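Local atomic coordinates of CT021 (Chlamydia trachomatis serovar L2, PDB entry 6UXD), a protein that is of unknown function but belongs to the LolA/LolB clan, whose best-known members carry lipoproteins, so a role in handling lipid-like ligands is possible. Residues 19-24 and 65-70; 35-38 and 43-46; 89-94 and 100-105; 111-116 and 160-165. All coordinates share one frame; numbering follows the deposited sequence.

Contact 1 of 4, residues 19-24 and 65-70; sequences GDYAVL and SWKNAF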
loop_
_atom_site.group_PDB
_atom_site.type_symbol
_atom_site.label_atom_id
_atom_site.label_comp_id
_atom_site.label_asym_id
_atom_site.label_seq_id
_atom_site.Cartn_x
_atom_site.Cartn_y
_atom_site.Cartn_z
ATOM N N GLY A 19 -3.838 4.893 12.275
ATOM C CA GLY A 19 -3.660 6.225 11.774
ATOM C C GLY A 19 -2.548 6.374 10.743
ATOM O O GLY A 19 -2.499 7.395 10.059
ATOM N N ASP A 20 -1.644 5.401 10.637
ATOM C CA ASP A 20 -0.616 5.437 9.605
ATOM C C ASP A 20 -1.239 5.245 8.230
ATOM O O ASP A 20 -2.134 4.418 8.053
ATOM C CB ASP A 20 0.428 4.357 9.849
ATOM C CG ASP A 20 1.291 4.651 11.043
ATOM O OD1 ASP A 20 1.119 5.744 11.619
ATOM O OD2 ASP A 20 2.118 3.791 11.415
ATOM N N TYR A 21 -0.766 6.021 7.247
ATOM C CA TYR A 21 -1.338 5.970 5.914
ATOM C C TYR A 21 -0.242 6.173 4.875
ATOM O O TYR A 21 0.878 6.584 5.192
ATOM C CB TYR A 21 -2.442 6.996 5.734
ATOM C CG TYR A 21 -1.931 8.395 5.516
ATOM C CD1 TYR A 21 -1.808 8.927 4.242
ATOM C CD2 TYR A 21 -1.558 9.172 6.588
ATOM C CE1 TYR A 21 -1.320 10.227 4.057
ATOM C CE2 TYR A 21 -1.080 10.431 6.422
ATOM C CZ TYR A 21 -0.965 10.968 5.161
ATOM O OH TYR A 21 -0.486 12.252 5.023
ATOM N N ALA A 22 -0.571 5.846 3.625
ATOM C CA ALA A 22 0.313 6.127 2.496
ATOM C C ALA A 22 -0.494 6.134 1.202
ATOM O O ALA A 22 -1.498 5.427 1.074
ATOM C CB ALA A 22 1.446 5.104 2.433
ATOM N N VAL A 23 -0.061 6.961 0.248
ATOM C CA VAL A 23 -0.729 7.107 -1.045
ATOM C C VAL A 23 0.246 6.628 -2.109
ATOM O O VAL A 23 1.353 7.167 -2.240
ATOM C CB VAL A 23 -1.185 8.550 -1.316
ATOM C CG1 VAL A 23 -1.880 8.664 -2.666
ATOM C CG2 VAL A 23 -2.126 9.036 -0.206
ATOM N N LEU A 24 -0.142 5.604 -2.843
ATOM C CA LEU A 24 0.734 4.987 -3.820
ATOM C C LEU A 24 0.181 5.270 -5.205
ATOM O O LEU A 24 -1.033 5.382 -5.388
ATOM C CB LEU A 24 0.859 3.476 -3.574
ATOM C CG LEU A 24 1.942 3.022 -2.590
ATOM C CD1 LEU A 24 1.777 3.639 -1.226
ATOM C CD2 LEU A 24 1.963 1.505 -2.457
ATOM N N SER A 65 -3.152 18.430 1.673
ATOM C CA SER A 65 -2.519 17.121 1.552
ATOM C C SER A 65 -3.589 16.120 1.163
ATOM O O SER A 65 -4.784 16.413 1.245
ATOM C CB SER A 65 -1.824 16.698 2.853
ATOM O OG SER A 65 -2.736 16.558 3.940
ATOM N N TRP A 66 -3.138 14.956 0.687
ATOM C CA TRP A 66 -4.044 13.835 0.471
ATOM C C TRP A 66 -4.840 13.531 1.728
ATOM O O TRP A 66 -6.065 13.396 1.681
ATOM C CB TRP A 66 -3.272 12.585 0.041
ATOM C CG TRP A 66 -3.029 12.555 -1.431
ATOM C CD1 TRP A 66 -1.976 13.109 -2.105
ATOM C CD2 TRP A 66 -3.862 11.945 -2.415
ATOM N NE1 TRP A 66 -2.104 12.875 -3.451
ATOM C CE2 TRP A 66 -3.253 12.158 -3.667
ATOM C CE3 TRP A 66 -5.060 11.223 -2.356
ATOM C CZ2 TRP A 66 -3.809 11.682 -4.856
ATOM C CZ3 TRP A 66 -5.609 10.750 -3.535
ATOM C CH2 TRP A 66 -4.984 10.982 -4.768
ATOM N N LYS A 67 -4.152 13.397 2.861
ATOM C CA LYS A 67 -4.848 13.084 4.100
ATOM C C LYS A 67 -5.960 14.090 4.371
ATOM O O LYS A 67 -7.112 13.708 4.603
ATOM C CB LYS A 67 -3.878 13.051 5.284
ATOM C CG LYS A 67 -4.593 13.075 6.635
ATOM C CD LYS A 67 -3.707 12.620 7.768
ATOM C CE LYS A 67 -2.529 13.539 7.982
ATOM N NZ LYS A 67 -2.963 14.895 8.374
ATOM N N ASN A 68 -5.634 15.387 4.320
ATOM C CA ASN A 68 -6.587 16.413 4.734
ATOM C C ASN A 68 -7.632 16.736 3.670
ATOM O O ASN A 68 -8.732 17.192 4.009
ATOM C CB ASN A 68 -5.851 17.694 5.131
ATOM C CG ASN A 68 -4.964 17.504 6.343
ATOM O OD1 ASN A 68 -5.011 16.475 7.013
ATOM N ND2 ASN A 68 -4.144 18.503 6.633
ATOM N N ALA A 69 -7.337 16.527 2.396
ATOM C CA ALA A 69 -8.350 16.740 1.373
ATOM C C ALA A 69 -9.187 15.498 1.081
ATOM O O ALA A 69 -10.132 15.586 0.291
ATOM C CB ALA A 69 -7.698 17.217 0.077
ATOM N N PHE A 70 -8.881 14.358 1.708
ATOM C CA PHE A 70 -9.473 13.094 1.280
ATOM C C PHE A 70 -10.994 13.123 1.362
ATOM O O PHE A 70 -11.683 12.648 0.452
ATOM C CB PHE A 70 -8.933 11.950 2.129
ATOM C CG PHE A 70 -9.334 10.598 1.634
ATOM C CD1 PHE A 70 -8.558 9.936 0.707
ATOM C CD2 PHE A 70 -10.493 9.993 2.085
ATOM C CE1 PHE A 70 -8.918 8.688 0.245
ATOM C CE2 PHE A 70 -10.860 8.752 1.626
ATOM C CZ PHE A 70 -10.067 8.094 0.706
#
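V23 and W66 meet because their first torsions turn each side chain to the other: CG1 of V23 stands anti to the backbone N (chi1 -180°), while the indole of W66 leaves with CG opposite the carbonyl carbon. The contact sets the short helix 66-69 against the strand 21-26 of the antiparallel beta structure, in a protein of the LolA/LolB clan. The two side chains cross at about a right angle, and V23 drives one methyl onto the indole: CG1 lies 3.9 Å from the centroid of the six-membered ring of W66, 14° off the ring normal, a CH-pi contact over the face. The other methyl of V23, CG2, packs at the root of the indole, 3.7 Å from CB of W66. I201 of strand 196-204 touches both residues.

Y21, two residues before V23 on the same strand, reaches the next residue of the helix. Its ring meets the aliphatic part of K67 obliquely, with CE2 of Y21 3.7 Å from CD of K67; the two side chains cross at about a right angle, with OH of Y21 3.5 Å from CB of K67. The lysine chain bends at its last two torsions, so that its amine turns back to its own helix, where NZ of K67 bonds OD1 of N68 at 2.9 Å. The phenol is held by E202, which also accepts from the backbone N of W66 and K67 and so joins strand and helix start through one carboxylate. S65 is the N-cap of the helix: its OG accepts from N of N68 at 3.1 Å, with an angle of 161° at the hydrogen.

Contact 2 of 4, residues 35-38 and 43-46; sequences IRQS and TWVE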
loop_
_atom_site.group_PDB
_atom_site.type_symbol
_atom_site.label_atom_id
_atom_site.label_comp_id
_atom_site.label_asym_id
_atom_site.label_seq_id
_atom_site.Cartn_x
_atom_site.Cartn_y
_atom_site.Cartn_z
ATOM N N ILE A 35 -4.148 2.307 8.016
ATOM C CA ILE A 35 -4.177 1.340 9.103
ATOM C C ILE A 35 -5.245 1.800 10.087
ATOM O O ILE A 35 -5.130 2.887 10.663
ATOM C CB ILE A 35 -2.812 1.243 9.805
ATOM C CG1 ILE A 35 -1.681 0.907 8.829
ATOM C CG2 ILE A 35 -2.921 0.290 10.984
ATOM C CD1 ILE A 35 -1.821 -0.413 8.096
ATOM N N ARG A 36 -6.264 0.977 10.316
ATOM C CA ARG A 36 -7.389 1.439 11.128
ATOM C C ARG A 36 -7.388 0.919 12.549
ATOM O O ARG A 36 -7.829 1.628 13.455
ATOM C CB ARG A 36 -8.703 1.054 10.464
ATOM C CG ARG A 36 -8.876 1.830 9.223
ATOM C CD ARG A 36 -10.274 1.812 8.762
ATOM N NE ARG A 36 -11.178 2.253 9.805
ATOM C CZ ARG A 36 -12.484 2.346 9.624
ATOM N NH1 ARG A 36 -12.998 2.019 8.445
ATOM N NH2 ARG A 36 -13.266 2.754 10.608
ATOM N N GLN A 37 -6.890 -0.281 12.771
ATOM C CA GLN A 37 -6.969 -0.885 14.085
ATOM C C GLN A 37 -5.956 -2.003 14.118
ATOM O O GLN A 37 -5.795 -2.713 13.126
ATOM C CB GLN A 37 -8.375 -1.406 14.348
ATOM C CG GLN A 37 -8.571 -2.008 15.699
ATOM C CD GLN A 37 -10.042 -2.255 15.955
ATOM O OE1 GLN A 37 -10.799 -1.327 16.266
ATOM N NE2 GLN A 37 -10.468 -3.497 15.773
ATOM N N SER A 38 -5.252 -2.131 15.237
ATOM C CA SER A 38 -4.233 -3.156 15.393
ATOM C C SER A 38 -4.361 -3.773 16.778
ATOM O O SER A 38 -4.343 -3.063 17.786
ATOM C CB SER A 38 -2.825 -2.573 15.203
ATOM O OG SER A 38 -2.037 -3.410 14.386
ATOM N N THR A 43 -5.032 -6.937 12.392
ATOM C CA THR A 43 -4.802 -5.579 11.922
ATOM C C THR A 43 -5.712 -5.319 10.734
ATOM O O THR A 43 -5.722 -6.097 9.773
ATOM C CB THR A 43 -3.323 -5.374 11.557
ATOM O OG1 THR A 43 -2.524 -5.603 12.717
ATOM C CG2 THR A 43 -3.063 -3.957 11.063
ATOM N N TRP A 44 -6.468 -4.225 10.798
ATOM C CA TRP A 44 -7.369 -3.829 9.728
ATOM C C TRP A 44 -6.734 -2.740 8.874
ATOM O O TRP A 44 -6.336 -1.695 9.396
ATOM C CB TRP A 44 -8.689 -3.313 10.287
ATOM C CG TRP A 44 -9.482 -4.356 11.017
ATOM C CD1 TRP A 44 -9.297 -4.775 12.296
ATOM C CD2 TRP A 44 -10.584 -5.104 10.500
ATOM N NE1 TRP A 44 -10.220 -5.741 12.612
ATOM C CE2 TRP A 44 -11.029 -5.952 11.529
ATOM C CE3 TRP A 44 -11.253 -5.118 9.275
ATOM C CZ2 TRP A 44 -12.107 -6.820 11.362
ATOM C CZ3 TRP A 44 -12.320 -5.980 9.109
ATOM C CH2 TRP A 44 -12.738 -6.814 10.143
ATOM N N VAL A 45 -6.700 -2.966 7.563
ATOM C CA VAL A 45 -6.134 -2.032 6.594
ATOM C C VAL A 45 -7.178 -1.727 5.535
ATOM O O VAL A 45 -7.628 -2.632 4.819
ATOM C CB VAL A 45 -4.863 -2.601 5.932
ATOM C CG1 VAL A 45 -4.301 -1.612 4.903
ATOM C CG2 VAL A 45 -3.867 -3.010 7.023
ATOM N N GLU A 46 -7.500 -0.458 5.381
ATOM C CA GLU A 46 -8.421 0.035 4.370
ATOM C C GLU A 46 -7.654 0.536 3.149
ATOM O O GLU A 46 -6.610 1.176 3.282
ATOM C CB GLU A 46 -9.276 1.137 4.996
ATOM C CG GLU A 46 -9.944 2.108 4.088
ATOM C CD GLU A 46 -10.362 3.366 4.845
ATOM O OE1 GLU A 46 -11.093 3.225 5.867
ATOM O OE2 GLU A 46 -9.950 4.490 4.421
#
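I35 and V45 press together at the tightest carbon contact between these strands, CD1 of I35 standing 3.5 Å from CG2 of V45. The two side chains lie side by side and point the same way, on the face of the sheet that also carries S38 and T43. There the two hydroxyls are hydrogen-bonded, OG of S38 to OG1 of T43 at 2.8 Å, and the methyl CG2 of T43 lies close to the serine OG. On the other face Q37 runs extended beside W44; its amide stands nearly upright to the indole plane, the planes 87° apart, with NE2 of Q37 3.9 Å from NE1 of W44. R36 bends at chi3 (54°) and brings its guanidinium toward E46, forming a long salt bridge of 3.4 Å from NH1 of R36 to OE1 of E46. The two planes are almost perpendicular, and each group has a further partner: NH1 also bonds the carbonyl of P212, and OE1 the hydroxyl of S209.

Behind these side chains, the backbone fixes the spacing. N of R36 donates to O of W44 at 2.8 Å, almost straight at 174°, and N of W44 donates to O of Q37 at 2.9 Å. Outward, D20 and G19 bond the backbone of I35, while I84 and L82 of strand 79-84 bond T43 and V45. The arrangement is that of an antiparallel beta hairpin, strands 29-38 and 43-50, with neighbouring strands on both flanks.

Contact 3 of 4, residues 89-94 and 100-105; sequences LMIFVL and MPLSEK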
loop_
_atom_site.group_PDB
_atom_site.type_symbol
_atom_site.label_atom_id
_atom_site.label_comp_id
_atom_site.label_asym_id
_atom_site.label_seq_id
_atom_site.Cartn_x
_atom_site.Cartn_y
_atom_site.Cartn_z
ATOM N N LEU A 89 -6.375 -14.386 5.122
ATOM C CA LEU A 89 -6.809 -13.018 4.892
ATOM C C LEU A 89 -8.303 -12.971 4.603
ATOM O O LEU A 89 -8.838 -13.794 3.858
ATOM C CB LEU A 89 -6.034 -12.421 3.720
ATOM C CG LEU A 89 -6.367 -10.954 3.431
ATOM C CD1 LEU A 89 -5.755 -10.081 4.523
ATOM C CD2 LEU A 89 -5.887 -10.530 2.043
ATOM N N MET A 90 -8.978 -11.996 5.192
ATOM C CA MET A 90 -10.379 -11.747 4.904
ATOM C C MET A 90 -10.513 -10.342 4.349
ATOM O O MET A 90 -9.958 -9.390 4.908
ATOM C CB MET A 90 -11.237 -11.940 6.160
ATOM C CG MET A 90 -12.691 -11.548 5.967
ATOM S SD MET A 90 -13.773 -12.138 7.302
ATOM C CE MET A 90 -12.681 -12.114 8.688
ATOM N N ILE A 91 -11.228 -10.221 3.231
ATOM C CA ILE A 91 -11.391 -8.965 2.527
ATOM C C ILE A 91 -12.868 -8.617 2.490
ATOM O O ILE A 91 -13.715 -9.490 2.289
ATOM C CB ILE A 91 -10.838 -9.038 1.089
ATOM C CG1 ILE A 91 -9.362 -9.427 1.103
ATOM C CG2 ILE A 91 -11.046 -7.724 0.383
ATOM C CD1 ILE A 91 -8.754 -9.439 -0.292
ATOM N N PHE A 92 -13.161 -7.333 2.632
ATOM C CA PHE A 92 -14.504 -6.809 2.478
ATOM C C PHE A 92 -14.465 -5.703 1.441
ATOM O O PHE A 92 -13.438 -5.039 1.267
ATOM C CB PHE A 92 -15.044 -6.240 3.782
ATOM C CG PHE A 92 -14.984 -7.183 4.938
ATOM C CD1 PHE A 92 -13.798 -7.394 5.631
ATOM C CD2 PHE A 92 -16.128 -7.839 5.369
ATOM C CE1 PHE A 92 -13.746 -8.252 6.711
ATOM C CE2 PHE A 92 -16.082 -8.688 6.455
ATOM C CZ PHE A 92 -14.885 -8.900 7.129
ATOM N N VAL A 93 -15.582 -5.509 0.750
ATOM C CA VAL A 93 -15.748 -4.380 -0.158
ATOM C C VAL A 93 -16.918 -3.555 0.351
ATOM O O VAL A 93 -17.854 -4.079 0.965
ATOM C CB VAL A 93 -15.975 -4.828 -1.616
ATOM C CG1 VAL A 93 -17.109 -5.826 -1.697
ATOM C CG2 VAL A 93 -16.248 -3.632 -2.503
ATOM N N LEU A 94 -16.846 -2.249 0.135
ATOM C CA LEU A 94 -17.890 -1.358 0.616
ATOM C C LEU A 94 -19.011 -1.351 -0.403
ATOM O O LEU A 94 -18.790 -1.016 -1.570
ATOM C CB LEU A 94 -17.346 0.045 0.836
ATOM C CG LEU A 94 -18.335 1.082 1.358
ATOM C CD1 LEU A 94 -18.772 0.737 2.753
ATOM C CD2 LEU A 94 -17.701 2.464 1.324
ATOM N N MET A 100 -19.020 -5.616 2.960
ATOM C CA MET A 100 -19.532 -6.879 2.450
ATOM C C MET A 100 -18.394 -7.854 2.192
ATOM O O MET A 100 -17.466 -7.519 1.442
ATOM C CB MET A 100 -20.306 -6.640 1.165
ATOM C CG MET A 100 -21.503 -5.717 1.332
ATOM S SD MET A 100 -22.678 -6.294 2.591
ATOM C CE MET A 100 -23.028 -7.949 2.005
ATOM N N PRO A 101 -18.431 -9.054 2.771
ATOM C CA PRO A 101 -17.372 -10.044 2.527
ATOM C C PRO A 101 -17.199 -10.349 1.053
ATOM O O PRO A 101 -18.134 -10.242 0.263
ATOM C CB PRO A 101 -17.870 -11.286 3.275
ATOM C CG PRO A 101 -18.769 -10.780 4.292
ATOM C CD PRO A 101 -19.390 -9.516 3.790
ATOM N N LEU A 102 -15.985 -10.742 0.688
ATOM C CA LEU A 102 -15.703 -11.220 -0.657
ATOM C C LEU A 102 -15.589 -12.734 -0.657
ATOM O O LEU A 102 -14.850 -13.310 0.149
ATOM C CB LEU A 102 -14.410 -10.616 -1.205
ATOM C CG LEU A 102 -14.526 -9.379 -2.089
ATOM C CD1 LEU A 102 -13.184 -9.167 -2.759
ATOM C CD2 LEU A 102 -15.637 -9.502 -3.129
ATOM N N SER A 103 -16.339 -13.371 -1.549
ATOM C CA SER A 103 -15.999 -14.694 -2.047
ATOM C C SER A 103 -15.907 -14.715 -3.566
ATOM O O SER A 103 -15.508 -15.740 -4.131
ATOM C CB SER A 103 -17.018 -15.743 -1.577
ATOM O OG SER A 103 -16.362 -16.862 -0.999
ATOM N N GLU A 104 -16.191 -13.624 -4.301
ATOM C CA GLU A 104 -16.047 -13.513 -5.777
ATOM C C GLU A 104 -14.577 -13.305 -6.071
ATOM O O GLU A 104 -14.358 -12.656 -7.104
ATOM C CB GLU A 104 -16.815 -12.280 -6.250
ATOM N N LYS A 105 -13.654 -14.024 -5.421
ATOM C CA LYS A 105 -12.213 -13.798 -5.358
ATOM C C LYS A 105 -11.684 -13.041 -6.571
ATOM O O LYS A 105 -11.015 -13.623 -7.431
ATOM C CB LYS A 105 -11.479 -15.136 -5.221
HETATM O O HOH W 1 -12.276 -12.751 1.920
#
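The ring of F92 meets the M100–P101 peptide obliquely, with CD2 of F92 3.7 Å from N of P101. The pyrrolidine of P101 crosses the phenyl at a slant, and its CD lies 4.0 Å from CD2 of F92, while CG sits close to CE2. Further round the same phenylalanine, W99 and F217 also touch its side chain. The main chain of F92 comes close as well: its CA approaches O of M100 to 3.2 Å in a CA-H...O contact.

This pairing belongs to the beta hairpin of strands 90-95 and 98-101, in which F92 and P101 form a non-hydrogen-bonded antiparallel pair and V93 and M100 a hydrogen-bonded one. The latter exchange both bonds: N of V93 gives to O of M100, and N of M100 gives to O of V93, each at 2.8 Å. P101 sits at a non-hydrogen-bonded position, where its lack of an N-H costs no bond to strand 90-95; N of L102 then reaches O of I91 at 3.0 Å, with an angle of 146°.

Past the end of strand 98-101, water 1 continues the link. It accepts from N of I91 and donates to O of L102 at 3.2 Å, bridging two backbone atoms that do not bond directly. L102 turns its side chain toward strand 90-95 and rests on both I91 and V93. Its CD1 lies 4.1 Å from CG2 of I91, and its CD2 packs against CG1 of V93.

Contact 4 of 4, residues 111-116 and 160-165; sequences FVKILR and PKDSSP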
loop_
_atom_site.group_PDB
_atom_site.type_symbol
_atom_site.label_atom_id
_atom_site.label_comp_id
_atom_site.label_asym_id
_atom_site.label_seq_id
_atom_site.Cartn_x
_atom_site.Cartn_y
_atom_site.Cartn_z
ATOM N N PHE A 111 -3.886 -9.846 -3.347
ATOM C CA PHE A 111 -3.495 -9.309 -2.046
ATOM C C PHE A 111 -2.685 -10.325 -1.243
ATOM O O PHE A 111 -1.655 -9.983 -0.650
ATOM C CB PHE A 111 -4.736 -8.869 -1.262
ATOM C CG PHE A 111 -5.214 -7.473 -1.597
ATOM C CD1 PHE A 111 -4.414 -6.365 -1.339
ATOM C CD2 PHE A 111 -6.467 -7.268 -2.150
ATOM C CE1 PHE A 111 -4.853 -5.086 -1.640
ATOM C CE2 PHE A 111 -6.917 -5.989 -2.452
ATOM C CZ PHE A 111 -6.110 -4.900 -2.198
ATOM N N VAL A 112 -3.136 -11.582 -1.196
ATOM C CA VAL A 112 -2.414 -12.579 -0.407
ATOM C C VAL A 112 -0.999 -12.752 -0.947
ATOM O O VAL A 112 -0.042 -12.920 -0.182
ATOM C CB VAL A 112 -3.177 -13.919 -0.378
ATOM C CG1 VAL A 112 -2.324 -15.009 0.288
ATOM C CG2 VAL A 112 -4.500 -13.769 0.364
ATOM N N LYS A 113 -0.844 -12.720 -2.272
ATOM C CA LYS A 113 0.491 -12.809 -2.858
ATOM C C LYS A 113 1.375 -11.667 -2.376
ATOM O O LYS A 113 2.487 -11.897 -1.885
ATOM C CB LYS A 113 0.396 -12.814 -4.383
ATOM C CG LYS A 113 -0.042 -14.154 -4.938
ATOM C CD LYS A 113 -0.057 -14.164 -6.449
ATOM C CE LYS A 113 -1.451 -14.387 -6.993
ATOM N NZ LYS A 113 -1.400 -14.889 -8.392
ATOM N N ILE A 114 0.887 -10.426 -2.486
ATOM C CA ILE A 114 1.680 -9.279 -2.052
ATOM C C ILE A 114 2.109 -9.446 -0.600
ATOM O O ILE A 114 3.287 -9.292 -0.260
ATOM C CB ILE A 114 0.898 -7.971 -2.252
ATOM C CG1 ILE A 114 0.611 -7.749 -3.732
ATOM C CG2 ILE A 114 1.706 -6.808 -1.724
ATOM C CD1 ILE A 114 -0.550 -6.817 -3.970
ATOM N N LEU A 115 1.165 -9.803 0.273
ATOM C CA LEU A 115 1.499 -9.953 1.684
ATOM C C LEU A 115 2.556 -11.026 1.900
ATOM O O LEU A 115 3.365 -10.924 2.830
ATOM C CB LEU A 115 0.242 -10.293 2.492
ATOM C CG LEU A 115 -0.786 -9.175 2.613
ATOM C CD1 LEU A 115 -2.081 -9.683 3.266
ATOM C CD2 LEU A 115 -0.188 -8.033 3.413
ATOM N N ARG A 116 2.558 -12.071 1.084
ATOM C CA ARG A 116 3.530 -13.137 1.283
ATOM C C ARG A 116 4.897 -12.825 0.684
ATOM O O ARG A 116 5.859 -13.537 0.980
ATOM C CB ARG A 116 2.995 -14.448 0.689
ATOM C CG ARG A 116 3.790 -15.685 1.106
ATOM N N PRO A 160 5.648 -14.744 -6.983
ATOM C CA PRO A 160 5.514 -16.202 -7.095
ATOM C C PRO A 160 5.369 -16.649 -8.542
ATOM O O PRO A 160 5.016 -15.872 -9.434
ATOM C CB PRO A 160 4.241 -16.506 -6.292
ATOM C CG PRO A 160 3.474 -15.234 -6.328
ATOM C CD PRO A 160 4.529 -14.165 -6.223
ATOM N N LYS A 161 5.659 -17.930 -8.769
ATOM C CA LYS A 161 5.371 -18.550 -10.058
ATOM C C LYS A 161 3.863 -18.699 -10.195
ATOM O O LYS A 161 3.216 -19.316 -9.342
ATOM C CB LYS A 161 6.065 -19.906 -10.174
ATOM N N ASP A 162 3.295 -18.121 -11.244
ATOM C CA ASP A 162 1.847 -18.101 -11.393
ATOM C C ASP A 162 1.515 -17.844 -12.861
ATOM O O ASP A 162 2.377 -17.944 -13.741
ATOM C CB ASP A 162 1.228 -17.068 -10.439
ATOM C CG ASP A 162 1.323 -15.633 -10.957
ATOM O OD1 ASP A 162 2.147 -15.358 -11.848
ATOM O OD2 ASP A 162 0.568 -14.766 -10.463
ATOM N N SER A 163 0.251 -17.510 -13.123
ATOM C CA SER A 163 -0.294 -17.419 -14.471
ATOM C C SER A 163 -0.350 -15.984 -14.986
ATOM O O SER A 163 -1.205 -15.653 -15.814
ATOM C CB SER A 163 -1.691 -18.042 -14.497
ATOM O OG SER A 163 -1.758 -19.175 -13.641
ATOM N N SER A 164 0.548 -15.129 -14.516
ATOM C CA SER A 164 0.490 -13.708 -14.830
ATOM C C SER A 164 1.808 -13.268 -15.448
ATOM O O SER A 164 2.797 -14.010 -15.386
ATOM C CB SER A 164 0.198 -12.896 -13.566
ATOM O OG SER A 164 1.243 -13.048 -12.620
ATOM N N PRO A 165 1.868 -12.082 -16.058
ATOM C CA PRO A 165 3.169 -11.566 -16.517
ATOM C C PRO A 165 4.176 -11.378 -15.393
ATOM O O PRO A 165 5.387 -11.395 -15.656
ATOM C CB PRO A 165 2.809 -10.227 -17.180
ATOM C CG PRO A 165 1.462 -9.874 -16.641
ATOM C CD PRO A 165 0.762 -11.179 -16.412
#
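K113 and D162 approach each other obliquely, the lysine stretching from its helix so that its amine ends beside the carboxylate. NZ of K113 donates to OD2 of D162 at 2.9 Å, a salt bridge that uses the anti lone pair of OD2, the one turned away from the other oxygen. A bend at chi3 (-117°) carries the ammonium there, and on the way the chain passes CG of P160 at a slant, with CD of K113 3.7 Å away. The proline thus meets the aliphatic part of the lysine while the aspartate pairs with its ammonium group.

The carboxylate is itself well anchored. OD2 of D162 also accepts from the indole N-H of W159, a second donor that would, with the lysine, probably favour the charged form. OD1 faces its own loop: OG of S164 gives it a 2.6 Å bond on the syn side, close to the carboxylate plane, whereas N of S164 approaches from well above that plane, at 3.1 Å. Four donors are therefore shared between the two oxygens, and their different directions fix the rotation of the group. S167 accepts from the backbone N of D162 as a further tie in the loop.

At this surface contact, a single lysine of helix 108-116 joins the helix to the loop between strands 152-158 and 170-176, whose turn at D162, with OD1 accepting from the backbone N two residues on, is an Asx turn.

How the contacts relate
Contacts 1 and 2 touch where the loop leading into strand 21-26 runs beside strand 29-38: N of G19 lies 2.9 Å from O of I35, a probable hydrogen bond, and contact 2 is nested in the chain loop that contact 1 closes. Contact 2 meets contact 3 where CZ3 of W44 packs 3.6 Å from CE1 of F92, the centres of the two contacts about 15 Å apart. Contact 3 in turn rests on the helix of contact 4, with CD1 of I91 3.7 Å from CD2 of F111. Contacts 1 and 4 lie on opposite sides of the chain's centre, their centres about 26 Å apart. No active site is established for this protein.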